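PDB 5J6P: kinetochore protein mis18 from Schizosaccharomyces pombe, which helps recruit the centromeric histone CENP-A as part of a larger complex, and keeps histones deacetylated in the central core of centromeres. Local coordinates for residues P4-K10 and K94-L100; F13-G17 and A37-S41; N20-I24 and T33-A37; N40-E45 and S59-T64; I70-Y74 and D86-S91. All coordinates share one frame; numbering follows the deposited sequence.

In the fold
The Yippee-Mis18 zinc-binding domain of this protein is built from two antiparallel sheets, and the five contacts sample both. Interaction 5 is the most central, about 4 Å from the centre of the chain to its own, and packs aliphatic and aromatic side chains. Interactions 3 and 4 are more peripheral: each pairs an edge strand of the six-stranded sheet, 22-26 or 42-50, with its inner neighbour. The first relies on main-chain bonding, whereas the second has a salt bridge within 40-45 lying over its partner. Interaction 1 belongs to the three-stranded sheet and, like interaction 2, meets the second subunit. Interactions 1 and 4 deliver C9 and C63 to one zinc ion, while interaction 2 ties a connecting loop to the smaller sheet.

Interaction 1 (P4-K10 and K94-L100); sequences PSVFQCK and KLQAYQL. With ZN (zinc ion), chain D.
V6 and Y98 exchange backbone hydrogen bonds within an antiparallel pairing in which strands 5-9 and 95-99 run 154° apart in direction, their axes approaching to 4.4 Å. V6 N reaches Y98 O over 2.7 Å, and Y98 N answers to V6 O. At one end of the contact L100 N meets P4 O at 3.1 Å; at the other, K10 N donates to K94 O.

Side chains alternate between the two faces. S5, F7, A97 and Q99 share one of them. F7 has CG anti to its carbonyl carbon (chi1 -58°), which sets the ring obliquely beside A97, CE1 to CB 4.2 Å. Its CB lies 4.1 Å from L95 CD1, and the ring also meets that of F32. Alongside, S5 OG rests 3.4 Å from Q99 CB. The other face carries V6, Q8, Q96 and Y98, and there Y98 OH hydrogen-bonds D18 OD2 of the second subunit.

C9 turns its thiolate away from the partner strand, with SG 2.3 Å from the zinc ion. C9 and C12, with C63 and C66, form the four-cysteine zinc site of this Yippee-Mis18 domain. These cysteines come from strands of both sheets or from the loops beside them, and the ion therefore probably helps hold the two sheets together.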
# COMPACT_ATOMS: atom_id res chain seq x y z
N PRO A 4 -7.72 4.71 -8.60
CA PRO A 4 -6.32 4.26 -8.64
C PRO A 4 -6.03 2.91 -7.95
O PRO A 4 -6.79 2.46 -7.08
CB PRO A 4 -5.56 5.39 -7.89
CG PRO A 4 -6.46 6.59 -7.96
CD PRO A 4 -7.85 6.01 -7.90
N SER A 5 -4.94 2.27 -8.38
CA SER A 5 -4.28 1.23 -7.60
C SER A 5 -2.91 1.65 -7.04
O SER A 5 -2.28 2.63 -7.48
CB SER A 5 -4.19 -0.06 -8.41
OG SER A 5 -5.48 -0.57 -8.72
N VAL A 6 -2.48 0.93 -6.01
CA VAL A 6 -1.14 1.09 -5.44
C VAL A 6 -0.43 -0.24 -5.53
O VAL A 6 -1.08 -1.29 -5.48
CB VAL A 6 -1.24 1.53 -3.98
CG1 VAL A 6 0.00 1.20 -3.18
CG2 VAL A 6 -1.47 3.03 -3.93
N PHE A 7 0.90 -0.19 -5.65
CA PHE A 7 1.69 -1.40 -5.94
C PHE A 7 2.68 -1.70 -4.87
O PHE A 7 3.43 -0.81 -4.45
CB PHE A 7 2.44 -1.24 -7.28
CG PHE A 7 1.53 -0.97 -8.42
CD1 PHE A 7 0.66 -1.95 -8.85
CD2 PHE A 7 1.47 0.28 -9.01
CE1 PHE A 7 -0.23 -1.70 -9.87
CE2 PHE A 7 0.59 0.53 -10.04
CZ PHE A 7 -0.25 -0.46 -10.47
N GLN A 8 2.75 -2.98 -4.50
CA GLN A 8 3.70 -3.44 -3.49
C GLN A 8 4.44 -4.73 -3.81
O GLN A 8 3.88 -5.63 -4.41
CB GLN A 8 2.96 -3.75 -2.21
CG GLN A 8 1.95 -2.75 -1.69
CD GLN A 8 1.08 -3.41 -0.65
OE1 GLN A 8 1.27 -3.24 0.58
NE2 GLN A 8 0.19 -4.27 -1.14
N CYS A 9 5.67 -4.85 -3.33
CA CYS A 9 6.40 -6.11 -3.43
C CYS A 9 5.70 -7.20 -2.61
O CYS A 9 5.57 -7.10 -1.40
CB CYS A 9 7.84 -5.93 -2.94
SG CYS A 9 8.62 -7.45 -2.33
N LYS A 10 5.25 -8.25 -3.30
CA LYS A 10 4.53 -9.36 -2.68
C LYS A 10 5.15 -9.88 -1.40
O LYS A 10 4.44 -10.44 -0.54
CB LYS A 10 4.44 -10.54 -3.63
CG LYS A 10 3.37 -10.39 -4.72
CD LYS A 10 2.62 -11.71 -4.90
CE LYS A 10 2.28 -12.05 -6.34
NZ LYS A 10 2.43 -13.53 -6.49
N LYS A 94 5.49 -10.66 -9.18
CA LYS A 94 6.26 -10.23 -8.04
C LYS A 94 5.67 -9.01 -7.37
O LYS A 94 6.22 -8.56 -6.40
CB LYS A 94 7.68 -9.90 -8.54
CG LYS A 94 8.47 -11.11 -9.04
CD LYS A 94 9.07 -11.82 -7.85
CE LYS A 94 9.92 -13.01 -8.19
NZ LYS A 94 10.54 -13.47 -6.92
N LEU A 95 4.59 -8.47 -7.89
CA LEU A 95 3.97 -7.26 -7.34
C LEU A 95 2.59 -7.63 -6.86
O LEU A 95 2.16 -8.77 -7.04
CB LEU A 95 3.86 -6.14 -8.38
CG LEU A 95 5.06 -5.24 -8.64
CD1 LEU A 95 5.25 -4.25 -7.54
CD2 LEU A 95 6.32 -6.06 -8.81
N GLN A 96 1.92 -6.65 -6.24
CA GLN A 96 0.56 -6.79 -5.75
C GLN A 96 -0.15 -5.47 -5.93
O GLN A 96 0.46 -4.41 -5.79
CB GLN A 96 0.60 -7.13 -4.29
CG GLN A 96 -0.23 -8.32 -3.90
CD GLN A 96 -0.15 -8.53 -2.41
OE1 GLN A 96 -0.15 -7.56 -1.65
NE2 GLN A 96 -0.07 -9.78 -1.98
N ALA A 97 -1.44 -5.52 -6.23
CA ALA A 97 -2.20 -4.28 -6.46
C ALA A 97 -3.27 -4.13 -5.41
O ALA A 97 -3.89 -5.12 -4.95
CB ALA A 97 -2.82 -4.25 -7.85
N TYR A 98 -3.43 -2.90 -4.99
CA TYR A 98 -4.49 -2.56 -4.11
C TYR A 98 -5.21 -1.40 -4.77
O TYR A 98 -4.65 -0.27 -4.87
CB TYR A 98 -3.96 -2.19 -2.71
CG TYR A 98 -5.03 -1.54 -1.89
CD1 TYR A 98 -6.08 -2.30 -1.32
CD2 TYR A 98 -5.05 -0.15 -1.71
CE1 TYR A 98 -7.10 -1.69 -0.61
CE2 TYR A 98 -6.06 0.46 -0.99
CZ TYR A 98 -7.08 -0.31 -0.46
OH TYR A 98 -8.08 0.32 0.21
N GLN A 99 -6.44 -1.69 -5.22
CA GLN A 99 -7.31 -0.65 -5.77
C GLN A 99 -8.10 -0.06 -4.64
O GLN A 99 -8.78 -0.79 -3.93
CB GLN A 99 -8.27 -1.18 -6.84
CG GLN A 99 -8.80 -0.03 -7.71
CD GLN A 99 -9.93 -0.42 -8.66
OE1 GLN A 99 -10.36 -1.58 -8.70
NE2 GLN A 99 -10.42 0.57 -9.41
N LEU A 100 -8.04 1.25 -4.50
CA LEU A 100 -8.77 1.95 -3.44
C LEU A 100 -10.30 1.80 -3.61
O LEU A 100 -10.76 1.44 -4.69
CB LEU A 100 -8.44 3.45 -3.43
CG LEU A 100 -7.06 3.90 -2.97
CD1 LEU A 100 -5.92 3.24 -3.74
CD2 LEU A 100 -6.94 5.41 -3.09
ZN ZN D . 10.27 -6.52 -1.04

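Interaction 2 (F13-G17 and A37-S41); sequences FQIVG and AVENS
V38 N donates to V16 O over 2.8 Å, the one main-chain hydrogen bond that joins 13-17 to 37-41. The bond is fairly straight at the hydrogen, 161°, yet the donor sits above the carbonyl plane of V16 and does not follow a lone pair. Beside it, the CG2 branch of V38 lies 3.5 Å from I15 O and 4.3 Å from I15 CG2, a methyl group packed against the two carbonyls of I15 and V16. S41 comes in from the other end of the turn: its CB lies 3.8 Å from I15 O, and its OG rests near V16 CA. Q14 covers S41, its chain fully extended (chi1 -179°) with CD 3.8 Å from S41 CA, close to the zinc cysteines C12 and C63. Were this residue an alanine, S41 would probably lose its cover, and a gap would be likely to open beside those cysteines.

Behind these contacts stands the turn itself. V38 O receives both S41 OG, at 2.7 Å, and S41 N, the two donors arriving on the same face of its carbonyl plane. The hydroxyl gets there because chi1 of 64° places OG between the backbone N and the carbonyl carbon.

The loop thus bridges from strand 31-34 to strand 42-50 across the edge of the small sheet. Strand 15-18 pairs in turn with 5-9, where V16 and G17 bond F7, while V38 packs on Y98 of the second subunit.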
# COMPACT_ATOMS: atom_id res chain seq x y z
N PHE A 13 5.72 -6.21 1.12
CA PHE A 13 4.65 -5.19 1.08
C PHE A 13 5.13 -3.73 1.01
O PHE A 13 4.36 -2.80 1.24
CB PHE A 13 3.66 -5.36 2.24
CG PHE A 13 2.75 -6.55 2.16
CD1 PHE A 13 2.65 -7.37 1.04
CD2 PHE A 13 1.90 -6.81 3.23
CE1 PHE A 13 1.78 -8.44 1.01
CE2 PHE A 13 1.02 -7.87 3.20
CZ PHE A 13 0.97 -8.69 2.08
N GLN A 14 6.38 -3.52 0.67
CA GLN A 14 6.81 -2.18 0.41
C GLN A 14 6.09 -1.63 -0.81
O GLN A 14 6.04 -2.28 -1.85
CB GLN A 14 8.31 -2.12 0.18
CG GLN A 14 8.76 -0.69 -0.06
CD GLN A 14 10.25 -0.52 -0.11
OE1 GLN A 14 11.02 -1.39 -0.60
NE2 GLN A 14 10.68 0.64 0.34
N ILE A 15 5.55 -0.43 -0.68
CA ILE A 15 4.91 0.22 -1.81
C ILE A 15 6.00 0.77 -2.70
O ILE A 15 6.84 1.51 -2.22
CB ILE A 15 3.99 1.37 -1.39
CG1 ILE A 15 2.73 0.78 -0.77
CG2 ILE A 15 3.63 2.26 -2.56
CD1 ILE A 15 1.97 1.76 0.11
N VAL A 16 5.95 0.41 -3.99
CA VAL A 16 6.93 0.85 -4.98
C VAL A 16 6.40 1.94 -5.93
O VAL A 16 7.17 2.73 -6.48
CB VAL A 16 7.49 -0.34 -5.76
CG1 VAL A 16 8.10 -1.37 -4.80
CG2 VAL A 16 6.43 -0.99 -6.64
N GLY A 17 5.09 1.96 -6.15
CA GLY A 17 4.46 3.10 -6.80
C GLY A 17 2.97 2.93 -6.91
O GLY A 17 2.38 2.09 -6.21
N ALA A 37 8.77 5.70 -9.49
CA ALA A 37 8.60 4.88 -8.32
C ALA A 37 9.09 5.59 -7.10
O ALA A 37 9.89 6.48 -7.18
CB ALA A 37 9.36 3.57 -8.48
N VAL A 38 8.66 5.10 -5.96
CA VAL A 38 9.07 5.68 -4.68
C VAL A 38 10.59 5.71 -4.56
O VAL A 38 11.26 4.73 -4.89
CB VAL A 38 8.52 4.86 -3.51
CG1 VAL A 38 9.01 5.47 -2.19
CG2 VAL A 38 6.98 4.77 -3.58
N GLU A 39 11.12 6.81 -4.06
CA GLU A 39 12.54 7.07 -4.21
C GLU A 39 13.41 5.94 -3.70
O GLU A 39 14.12 5.29 -4.48
CB GLU A 39 12.96 8.39 -3.58
CG GLU A 39 13.06 9.51 -4.60
CD GLU A 39 13.31 10.85 -3.96
OE1 GLU A 39 14.15 10.90 -3.02
OE2 GLU A 39 12.67 11.85 -4.38
N ASN A 40 13.34 5.64 -2.41
CA ASN A 40 14.23 4.61 -1.94
C ASN A 40 13.66 3.19 -2.00
O ASN A 40 14.29 2.26 -1.48
CB ASN A 40 14.85 5.03 -0.62
CG ASN A 40 15.86 6.17 -0.80
OD1 ASN A 40 15.76 7.21 -0.15
ND2 ASN A 40 16.81 5.98 -1.72
N SER A 41 12.55 2.97 -2.71
CA SER A 41 11.95 1.64 -2.75
C SER A 41 12.69 0.60 -3.61
O SER A 41 12.39 -0.59 -3.51
CB SER A 41 10.53 1.71 -3.26
OG SER A 41 10.51 2.17 -4.58

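Interaction 3 (N20-I24 and T33-A37); sequences NAWVI and TLSDA
S35 reaches back to A21 with both its backbone and its side chain, and following that side chain outward gives the logic of the contact. Its CB touches two neighbours, V23 CG2 and A21 O, both at 3.7 Å. At chi1 65° the next atom, OG, stands between the backbone N and the carbonyl carbon, which points it at the A21 carbonyl. The tip therefore donates to A21 O over 3.1 Å, while brushing the methyl carbon A21 CB. S35 N also bonds this oxygen, at 2.9 Å with 171° at the hydrogen, and lies in the carbonyl plane, whereas the hydroxyl is tilted 29° from it.

Further along, the hairpin of strands 22-26 and 31-34 carries a classic beta bulge: V23 and I24 both lie opposite T33. V23 N gives T33 O a weak bond, and T33 N donates to I24 O at 3.0 Å. I24 and T33 lie side by side, CG2 of the one 3.9 Å from CB of the other. On the opposite face L34 CD1 touches W22 obliquely at CE3, 4.4 Å away.

L34 continues the sheet by bonding Y88 of strand 88-91. The chemistry of the hairpin edge is thus mainly that of the main chain: one carbonyl, A21 O, is gripped by two donors from a single serine, small side chains fill in around it, and no salt bridge crosses between the two segments.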
# COMPACT_ATOMS: atom_id res chain seq x y z
N ASN A 20 -0.88 6.24 -10.99
CA ASN A 20 -0.80 7.56 -11.58
C ASN A 20 0.45 7.85 -12.40
O ASN A 20 0.39 8.64 -13.35
CB ASN A 20 -1.09 8.61 -10.51
CG ASN A 20 -2.53 8.52 -10.02
OD1 ASN A 20 -3.35 7.72 -10.54
ND2 ASN A 20 -2.86 9.32 -9.04
N ALA A 21 1.55 7.16 -12.10
CA ALA A 21 2.72 7.13 -12.99
C ALA A 21 2.68 6.03 -14.09
O ALA A 21 3.73 5.72 -14.70
CB ALA A 21 3.99 7.02 -12.18
N TRP A 22 1.51 5.46 -14.39
CA TRP A 22 1.41 4.42 -15.41
C TRP A 22 1.76 4.94 -16.79
O TRP A 22 1.66 6.15 -17.07
CB TRP A 22 0.01 3.83 -15.38
CG TRP A 22 -0.31 2.76 -16.32
CD1 TRP A 22 -0.65 2.90 -17.63
CD2 TRP A 22 -0.49 1.37 -16.00
NE1 TRP A 22 -0.98 1.67 -18.17
CE2 TRP A 22 -0.90 0.72 -17.19
CE3 TRP A 22 -0.35 0.61 -14.82
CZ2 TRP A 22 -1.14 -0.67 -17.24
CZ3 TRP A 22 -0.60 -0.79 -14.86
CH2 TRP A 22 -0.99 -1.41 -16.08
N VAL A 23 2.25 4.01 -17.61
CA VAL A 23 2.77 4.27 -18.95
C VAL A 23 2.13 3.32 -19.93
O VAL A 23 1.40 3.75 -20.82
CB VAL A 23 4.30 4.08 -19.00
CG1 VAL A 23 4.82 4.15 -20.43
CG2 VAL A 23 5.00 5.10 -18.10
N ILE A 24 2.42 2.03 -19.75
CA ILE A 24 1.96 0.97 -20.67
C ILE A 24 2.10 -0.34 -19.92
O ILE A 24 2.70 -0.33 -18.85
CB ILE A 24 2.87 0.96 -21.92
CG1 ILE A 24 2.43 -0.09 -22.97
CG2 ILE A 24 4.32 0.72 -21.51
CD1 ILE A 24 0.98 0.00 -23.44
N THR A 33 4.53 -1.13 -16.66
CA THR A 33 5.63 -0.20 -16.76
C THR A 33 5.20 1.18 -16.29
O THR A 33 4.11 1.63 -16.61
CB THR A 33 6.18 -0.19 -18.23
OG1 THR A 33 6.49 -1.54 -18.67
CG2 THR A 33 7.42 0.71 -18.35
N LEU A 34 6.08 1.82 -15.52
CA LEU A 34 5.77 3.02 -14.78
C LEU A 34 6.90 4.00 -15.01
O LEU A 34 8.04 3.59 -15.09
CB LEU A 34 5.72 2.73 -13.25
CG LEU A 34 4.45 2.44 -12.41
CD1 LEU A 34 3.53 1.37 -12.99
CD2 LEU A 34 4.84 2.07 -10.98
N SER A 35 6.57 5.28 -15.00
CA SER A 35 7.49 6.35 -15.24
C SER A 35 8.07 6.88 -13.95
O SER A 35 8.93 7.79 -13.96
CB SER A 35 6.76 7.50 -15.94
OG SER A 35 5.75 8.06 -15.10
N ASP A 36 7.54 6.39 -12.83
CA ASP A 36 8.10 6.77 -11.54
C ASP A 36 7.88 5.70 -10.49
O ASP A 36 6.93 4.91 -10.58
CB ASP A 36 7.57 8.13 -11.04
CG ASP A 36 8.57 8.85 -10.12
OD1 ASP A 36 9.63 8.26 -9.81
OD2 ASP A 36 8.32 10.01 -9.71
N ALA A 37 8.77 5.70 -9.49
CA ALA A 37 8.60 4.88 -8.32
C ALA A 37 9.09 5.59 -7.10
O ALA A 37 9.89 6.48 -7.18
CB ALA A 37 9.36 3.57 -8.48

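Interaction 4 (N40-E45 and S59-T64); sequences NSVRVE and SELSCT. With ZN (zinc ion), chain D.
R43 and S62 face each other as a hydrogen-bonded antiparallel pair, and the arginine lays its long arm across the serine. With CG anti to the backbone N (chi1 -175°) and a bend at chi3, the chain carries NH1 past S62 CB, 3.5 Å away, to a salt bridge with E45 OE2 at 3.1 Å. E45 folds back to meet it by bending at chi2, and offers the syn lone pair of OE2, which lies 27° out of the guanidinium plane. S62 OG also approaches that oxygen, though too closely in the model for the detail to be trusted. NH2 takes a second partner, N67 OD1. With a leucine in place of R43, E45 would probably lose its cationic mate and N67 its donor.

The other face is apolar. L61 lies obliquely between two valines, its CD2 3.5 Å from V42 CG1 and 4.1 Å from V44 CG2.

At the strand end T64 OG1 donates to N40 O over 2.7 Å, in the carbonyl plane and on a lone pair, while T64 N reaches S41 O. Between them and the leucine, C63 places SG 2.2 Å from the zinc ion.

The chemistry therefore divides by face: on one a salt bridge within 40-45, laid over S62, and on the other a hydrocarbon layer leading to the zinc-bound C63, next to which T64 bonds N40 and S41.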
# COMPACT_ATOMS: atom_id res chain seq x y z
N ASN A 40 13.34 5.64 -2.41
CA ASN A 40 14.23 4.61 -1.94
C ASN A 40 13.66 3.19 -2.00
O ASN A 40 14.29 2.26 -1.48
CB ASN A 40 14.85 5.03 -0.62
CG ASN A 40 15.86 6.17 -0.80
OD1 ASN A 40 15.76 7.21 -0.15
ND2 ASN A 40 16.81 5.98 -1.72
N SER A 41 12.55 2.97 -2.71
CA SER A 41 11.95 1.64 -2.75
C SER A 41 12.69 0.60 -3.61
O SER A 41 12.39 -0.59 -3.51
CB SER A 41 10.53 1.71 -3.26
OG SER A 41 10.51 2.17 -4.58
N VAL A 42 13.66 1.01 -4.41
CA VAL A 42 14.06 0.20 -5.55
C VAL A 42 15.51 0.45 -5.91
O VAL A 42 15.94 1.61 -5.88
CB VAL A 42 13.02 0.45 -6.70
CG1 VAL A 42 13.61 1.01 -7.96
CG2 VAL A 42 12.21 -0.80 -6.96
N ARG A 43 16.23 -0.62 -6.23
CA ARG A 43 17.68 -0.60 -6.56
C ARG A 43 17.88 -1.15 -7.97
O ARG A 43 17.31 -2.19 -8.31
CB ARG A 43 18.43 -1.49 -5.58
CG ARG A 43 19.97 -1.53 -5.66
CD ARG A 43 20.60 -2.74 -4.92
NE ARG A 43 19.89 -2.96 -3.66
CZ ARG A 43 19.35 -4.10 -3.23
NH1 ARG A 43 19.48 -5.26 -3.86
NH2 ARG A 43 18.71 -4.10 -2.06
N VAL A 44 18.70 -0.48 -8.78
CA VAL A 44 19.06 -0.95 -10.12
C VAL A 44 20.37 -1.70 -9.97
O VAL A 44 21.34 -1.12 -9.53
CB VAL A 44 19.29 0.23 -11.08
CG1 VAL A 44 19.55 -0.27 -12.49
CG2 VAL A 44 18.10 1.17 -11.10
N GLU A 45 20.43 -2.98 -10.32
CA GLU A 45 21.68 -3.76 -10.20
C GLU A 45 22.59 -3.46 -11.41
O GLU A 45 22.11 -3.39 -12.52
CB GLU A 45 21.40 -5.27 -10.13
CG GLU A 45 20.30 -5.73 -9.17
CD GLU A 45 20.55 -5.38 -7.71
OE1 GLU A 45 21.71 -5.13 -7.30
OE2 GLU A 45 19.58 -5.38 -6.94
N SER A 59 18.80 -3.70 -16.90
CA SER A 59 19.35 -3.99 -15.59
C SER A 59 18.20 -4.42 -14.68
O SER A 59 17.10 -3.87 -14.77
CB SER A 59 20.05 -2.75 -15.06
OG SER A 59 21.27 -2.57 -15.76
N GLU A 60 18.44 -5.40 -13.82
CA GLU A 60 17.45 -5.87 -12.86
C GLU A 60 17.06 -4.83 -11.79
O GLU A 60 17.92 -4.08 -11.35
CB GLU A 60 17.98 -7.10 -12.19
CG GLU A 60 17.91 -8.32 -13.08
CD GLU A 60 18.33 -9.58 -12.36
OE1 GLU A 60 19.27 -9.48 -11.52
OE2 GLU A 60 17.73 -10.65 -12.64
N LEU A 61 15.76 -4.79 -11.42
CA LEU A 61 15.25 -3.98 -10.29
C LEU A 61 14.96 -4.84 -9.07
O LEU A 61 14.18 -5.82 -9.17
CB LEU A 61 13.94 -3.32 -10.63
CG LEU A 61 13.83 -2.02 -11.38
CD1 LEU A 61 12.36 -1.64 -11.47
CD2 LEU A 61 14.65 -0.97 -10.66
N SER A 62 15.51 -4.43 -7.92
CA SER A 62 15.34 -5.11 -6.61
C SER A 62 14.59 -4.26 -5.56
O SER A 62 14.76 -3.05 -5.57
CB SER A 62 16.72 -5.43 -6.07
OG SER A 62 17.42 -6.34 -6.92
N CYS A 63 13.81 -4.90 -4.69
CA CYS A 63 13.14 -4.21 -3.59
C CYS A 63 14.13 -3.95 -2.46
O CYS A 63 14.52 -4.87 -1.74
CB CYS A 63 11.95 -5.03 -3.09
SG CYS A 63 11.49 -4.69 -1.38
N THR A 64 14.53 -2.69 -2.31
CA THR A 64 15.53 -2.29 -1.30
C THR A 64 15.35 -2.89 0.08
O THR A 64 16.32 -3.03 0.79
CB THR A 64 15.52 -0.81 -1.03
OG1 THR A 64 14.16 -0.40 -0.94
CG2 THR A 64 16.24 -0.07 -2.12
ZN ZN D . 10.27 -6.52 -1.04

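Interaction 5 (I70-Y74 and D86-S91); sequences IGKVY and DMYTFS
The beta hairpin of strands 69-76 and 88-91 forms the middle of the six-stranded sheet, and within it K72 and T89 make a hydrogen-bonded antiparallel pair. K72 N donates to T89 O over 2.9 Å, and T89 N returns the bond to K72 O. The strands run 152° apart in direction. Two more bonds mark the ends of the contact: S91 N to I70 O at one, and D86 N to Y74 O, 2.9 Å long, at the other.

G71 sits opposite F90, their CA atoms 4.2 Å apart, with no side chain of its own to separate the backbones. It also belongs to a classic beta bulge, since I70 and G71 both face L61 of the neighbouring strand 57-63, which V73, Y88 and F90 cover with their side chains.

On one face T89 and Y74 cross at about a right angle. T89 OG1 lies in the plane of the tyrosine ring, at its edge, 4.0 Å from CD1, and the methyl CG2 adds a contact with CE1 at 4.1 Å. Y58 stands on this same side, where K72 makes a cation-pi contact with its ring and Y74 meets it ring to ring. V73 packs at the turn end, CG1 3.9 Å from D86 CA.

F90 has CG anti to its carbonyl carbon (chi1 -67°), which brings the ring beside I70, both side chains pointing the same way. I70 O lies at the edge of that ring, in its plane, and I70 CD1 closes on F90 CE1 at 3.9 Å.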
# COMPACT_ATOMS: atom_id res chain seq x y z
N ILE A 70 12.20 -7.84 -8.73
CA ILE A 70 10.79 -7.53 -8.98
C ILE A 70 10.56 -6.88 -10.33
O ILE A 70 9.43 -6.62 -10.70
CB ILE A 70 10.19 -6.57 -7.89
CG1 ILE A 70 10.96 -5.25 -7.82
CG2 ILE A 70 10.15 -7.23 -6.52
CD1 ILE A 70 10.32 -4.26 -6.89
N GLY A 71 11.62 -6.60 -11.07
CA GLY A 71 11.45 -5.91 -12.35
C GLY A 71 12.75 -5.68 -13.09
O GLY A 71 13.72 -6.45 -12.94
N LYS A 72 12.74 -4.62 -13.89
CA LYS A 72 13.90 -4.23 -14.70
C LYS A 72 13.77 -2.86 -15.29
O LYS A 72 12.67 -2.33 -15.45
CB LYS A 72 14.12 -5.22 -15.83
CG LYS A 72 12.88 -5.93 -16.28
CD LYS A 72 13.19 -6.85 -17.42
CE LYS A 72 13.78 -8.17 -16.98
NZ LYS A 72 12.70 -9.15 -16.75
N VAL A 73 14.92 -2.29 -15.62
CA VAL A 73 14.96 -1.06 -16.40
C VAL A 73 15.60 -1.39 -17.71
O VAL A 73 16.80 -1.70 -17.75
CB VAL A 73 15.83 0.00 -15.74
CG1 VAL A 73 15.85 1.26 -16.60
CG2 VAL A 73 15.29 0.31 -14.35
N TYR A 74 14.83 -1.29 -18.79
CA TYR A 74 15.43 -1.38 -20.13
C TYR A 74 16.24 -0.12 -20.42
O TYR A 74 15.70 0.98 -20.44
CB TYR A 74 14.37 -1.63 -21.18
CG TYR A 74 13.78 -3.01 -21.02
CD1 TYR A 74 12.76 -3.25 -20.14
CD2 TYR A 74 14.31 -4.08 -21.69
CE1 TYR A 74 12.23 -4.53 -20.00
CE2 TYR A 74 13.81 -5.35 -21.53
CZ TYR A 74 12.77 -5.57 -20.69
OH TYR A 74 12.28 -6.84 -20.52
N ASP A 86 14.47 3.57 -19.94
CA ASP A 86 14.69 4.33 -18.72
C ASP A 86 13.43 4.58 -17.88
O ASP A 86 13.25 5.66 -17.26
CB ASP A 86 15.47 5.61 -19.06
CG ASP A 86 16.86 5.29 -19.54
OD1 ASP A 86 17.25 4.10 -19.46
OD2 ASP A 86 17.57 6.22 -20.01
N MET A 87 12.59 3.53 -17.85
CA MET A 87 11.37 3.51 -17.05
C MET A 87 11.34 2.20 -16.28
O MET A 87 11.94 1.19 -16.70
CB MET A 87 10.09 3.60 -17.90
CG MET A 87 10.00 4.73 -18.89
SD MET A 87 9.42 6.36 -18.39
CE MET A 87 10.82 7.15 -17.57
N TYR A 88 10.55 2.22 -15.20
CA TYR A 88 10.43 1.11 -14.27
C TYR A 88 9.46 0.08 -14.77
O TYR A 88 8.27 0.31 -14.76
CB TYR A 88 10.00 1.59 -12.89
CG TYR A 88 10.89 2.68 -12.32
CD1 TYR A 88 12.03 2.37 -11.58
CD2 TYR A 88 10.59 4.01 -12.51
CE1 TYR A 88 12.83 3.38 -11.05
CE2 TYR A 88 11.38 5.02 -12.00
CZ TYR A 88 12.50 4.71 -11.26
OH TYR A 88 13.23 5.76 -10.76
N THR A 89 9.97 -1.08 -15.18
CA THR A 89 9.17 -2.15 -15.73
C THR A 89 9.09 -3.30 -14.73
O THR A 89 10.01 -4.10 -14.58
CB THR A 89 9.77 -2.66 -17.08
OG1 THR A 89 9.85 -1.56 -18.03
CG2 THR A 89 8.96 -3.77 -17.66
N PHE A 90 7.93 -3.40 -14.10
CA PHE A 90 7.65 -4.36 -13.05
C PHE A 90 7.04 -5.68 -13.49
O PHE A 90 6.23 -5.76 -14.40
CB PHE A 90 6.73 -3.71 -12.01
CG PHE A 90 7.40 -2.59 -11.25
CD1 PHE A 90 8.42 -2.87 -10.37
CD2 PHE A 90 7.04 -1.28 -11.45
CE1 PHE A 90 9.08 -1.84 -9.69
CE2 PHE A 90 7.69 -0.26 -10.78
CZ PHE A 90 8.70 -0.54 -9.88
N SER A 91 7.38 -6.71 -12.74
CA SER A 91 6.98 -8.07 -12.98
C SER A 91 5.66 -8.34 -12.21
O SER A 91 5.62 -8.23 -11.01
CB SER A 91 8.16 -8.94 -12.48
OG SER A 91 8.10 -10.27 -12.92